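Local coordinates for ATP phosphoribosyltransferase regulatory subunit (Bacillus halodurans, PDB 3OD1), which is probably required for the first step of histidine biosynthesis, as the regulatory partner of the HisG subunit of ATP phosphoribosyltransferase, at residues 190-193 against 199-202. Residues are numbered along the deposited sequence; the frame is centred on the assembly and turned at random.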
loop_
_atom_site.group_PDB
_atom_site.type_symbol
_atom_site.label_atom_id
_atom_site.label_comp_id
_atom_site.label_asym_id
_atom_site.label_seq_id
_atom_site.Cartn_x
_atom_site.Cartn_y
_atom_site.Cartn_z
ATOM N N ARG B 190 -31.249 -11.469 13.926
ATOM C CA ARG B 190 -30.467 -12.396 13.119
ATOM C C ARG B 190 -31.088 -12.579 11.734
ATOM O O ARG B 190 -30.379 -12.581 10.726
ATOM C CB ARG B 190 -30.363 -13.741 13.829
ATOM C CG ARG B 190 -29.789 -14.848 12.970
ATOM C CD ARG B 190 -28.308 -14.716 12.893
ATOM N NE ARG B 190 -27.729 -14.600 14.225
ATOM C CZ ARG B 190 -26.434 -14.417 14.449
ATOM N NH1 ARG B 190 -25.595 -14.328 13.419
ATOM N NH2 ARG B 190 -25.983 -14.320 15.696
ATOM N N PHE B 191 -32.413 -12.716 11.683
ATOM C CA PHE B 191 -33.104 -12.805 10.394
ATOM C C PHE B 191 -32.823 -11.573 9.530
ATOM O O PHE B 191 -32.569 -11.696 8.331
ATOM C CB PHE B 191 -34.610 -13.000 10.570
ATOM C CG PHE B 191 -34.992 -14.378 11.028
ATOM C CD1 PHE B 191 -34.884 -15.459 10.171
ATOM C CD2 PHE B 191 -35.456 -14.593 12.317
ATOM C CE1 PHE B 191 -35.232 -16.732 10.588
ATOM C CE2 PHE B 191 -35.809 -15.868 12.745
ATOM C CZ PHE B 191 -35.695 -16.937 11.882
ATOM N N LEU B 192 -32.868 -10.395 10.144
ATOM C CA LEU B 192 -32.612 -9.142 9.429
ATOM C C LEU B 192 -31.164 -9.069 8.974
ATOM O O LEU B 192 -30.871 -8.703 7.838
ATOM C CB LEU B 192 -32.940 -7.931 10.311
ATOM C CG LEU B 192 -34.401 -7.824 10.766
ATOM C CD1 LEU B 192 -34.566 -6.779 11.863
ATOM C CD2 LEU B 192 -35.307 -7.515 9.577
ATOM N N TYR B 193 -30.258 -9.419 9.875
ATOM C CA TYR B 193 -28.837 -9.420 9.575
ATOM C C TYR B 193 -28.533 -10.278 8.347
ATOM O O TYR B 193 -27.714 -9.916 7.495
ATOM C CB TYR B 193 -28.080 -9.936 10.796
ATOM C CG TYR B 193 -26.609 -10.153 10.580
ATOM C CD1 TYR B 193 -25.751 -9.081 10.365
ATOM C CD2 TYR B 193 -26.069 -11.434 10.625
ATOM C CE1 TYR B 193 -24.388 -9.284 10.178
ATOM C CE2 TYR B 193 -24.723 -11.649 10.441
ATOM C CZ TYR B 193 -23.883 -10.576 10.215
ATOM O OH TYR B 193 -22.537 -10.802 10.037
ATOM N N GLY B 199 -37.785 -16.179 6.436
ATOM C CA GLY B 199 -37.622 -16.777 7.750
ATOM C C GLY B 199 -38.172 -15.870 8.836
ATOM O O GLY B 199 -38.786 -16.331 9.800
ATOM N N TYR B 200 -37.953 -14.572 8.662
ATOM C CA TYR B 200 -38.404 -13.559 9.604
ATOM C C TYR B 200 -39.925 -13.547 9.735
ATOM O O TYR B 200 -40.452 -13.541 10.852
ATOM C CB TYR B 200 -37.887 -12.191 9.162
ATOM C CG TYR B 200 -38.332 -11.015 10.000
ATOM C CD1 TYR B 200 -37.473 -10.429 10.924
ATOM C CD2 TYR B 200 -39.596 -10.461 9.839
ATOM C CE1 TYR B 200 -37.864 -9.338 11.673
ATOM C CE2 TYR B 200 -39.998 -9.373 10.587
ATOM C CZ TYR B 200 -39.131 -8.819 11.501
ATOM O OH TYR B 200 -39.532 -7.730 12.238
ATOM N N ARG B 201 -40.631 -13.547 8.606
ATOM C CA ARG B 201 -42.096 -13.591 8.635
ATOM C C ARG B 201 -42.591 -14.880 9.289
ATOM O O ARG B 201 -43.514 -14.860 10.098
ATOM C CB ARG B 201 -42.693 -13.461 7.227
ATOM C CG ARG B 201 -42.459 -12.121 6.553
ATOM C CD ARG B 201 -42.915 -12.165 5.093
ATOM N NE ARG B 201 -42.254 -11.161 4.258
ATOM C CZ ARG B 201 -42.604 -9.877 4.219
ATOM N NH1 ARG B 201 -43.604 -9.438 4.976
ATOM N NH2 ARG B 201 -41.951 -9.031 3.430
ATOM N N GLU B 202 -41.963 -15.997 8.935
ATOM C CA GLU B 202 -42.348 -17.295 9.472
ATOM C C GLU B 202 -42.167 -17.313 10.987
ATOM O O GLU B 202 -43.019 -17.812 11.720
ATOM C CB GLU B 202 -41.512 -18.405 8.828
ATOM C CG GLU B 202 -42.153 -19.786 8.880
ATOM C CD GLU B 202 -43.279 -19.952 7.867
ATOM O OE1 GLU B 202 -44.262 -20.663 8.175
ATOM O OE2 GLU B 202 -43.181 -19.372 6.762
#
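F191, in the last turn of helix 182-193, and Y200, near the start of helix 197-206, bring their CA atoms to 5.4 Å; the two helices are joined by the short connection between 193 and 197, and no hydrogen bond links 190-193 to 199-202. The F191 ring lies with one face over the backbone of the second helix. Its CE1 is 3.5 Å from the carbonyl carbon of G199, and its CD1 is equally near the amide nitrogen of Y200; both backbone atoms sit over the same face. The CA of Y200 completes a CH-pi contact, 4.2 Å from the ring centroid and 25° off the normal. With chi1 at -73°, CG of F191 is anti to its own carbonyl carbon, which carries the ring across to this peptide. G199 has no side chain, and F191 CE1 comes directly against its backbone carbonyl carbon.

Y200 meets the first helix differently. CG is anti to the backbone N (chi1 177°), and the ring presents its edge to the CB of F191, which lies near the ring plane. The two CB atoms, of F191 and Y200, are 3.7 Å apart. Farther out, L192 CD2 reaches Y200 CE1 at 3.8 Å, approaching the ring obliquely. L220 and L221 pack on both L192 and Y200, extending this apolar patch to helix 211-220 and the residue after it, while the ring of H203 meets that of F191.

The evidence describes packing of two consecutive helices within the histidyl-tRNA synthetase-like part of this class-II synthetase relative, made by apolar contacts and the F191 face over the G199-Y200 peptide. The Y200 hydroxyl is hydrogen-bonded to the carbonyl oxygen of L217, so the buried tyrosine also ties this helix pair to helix 211-220.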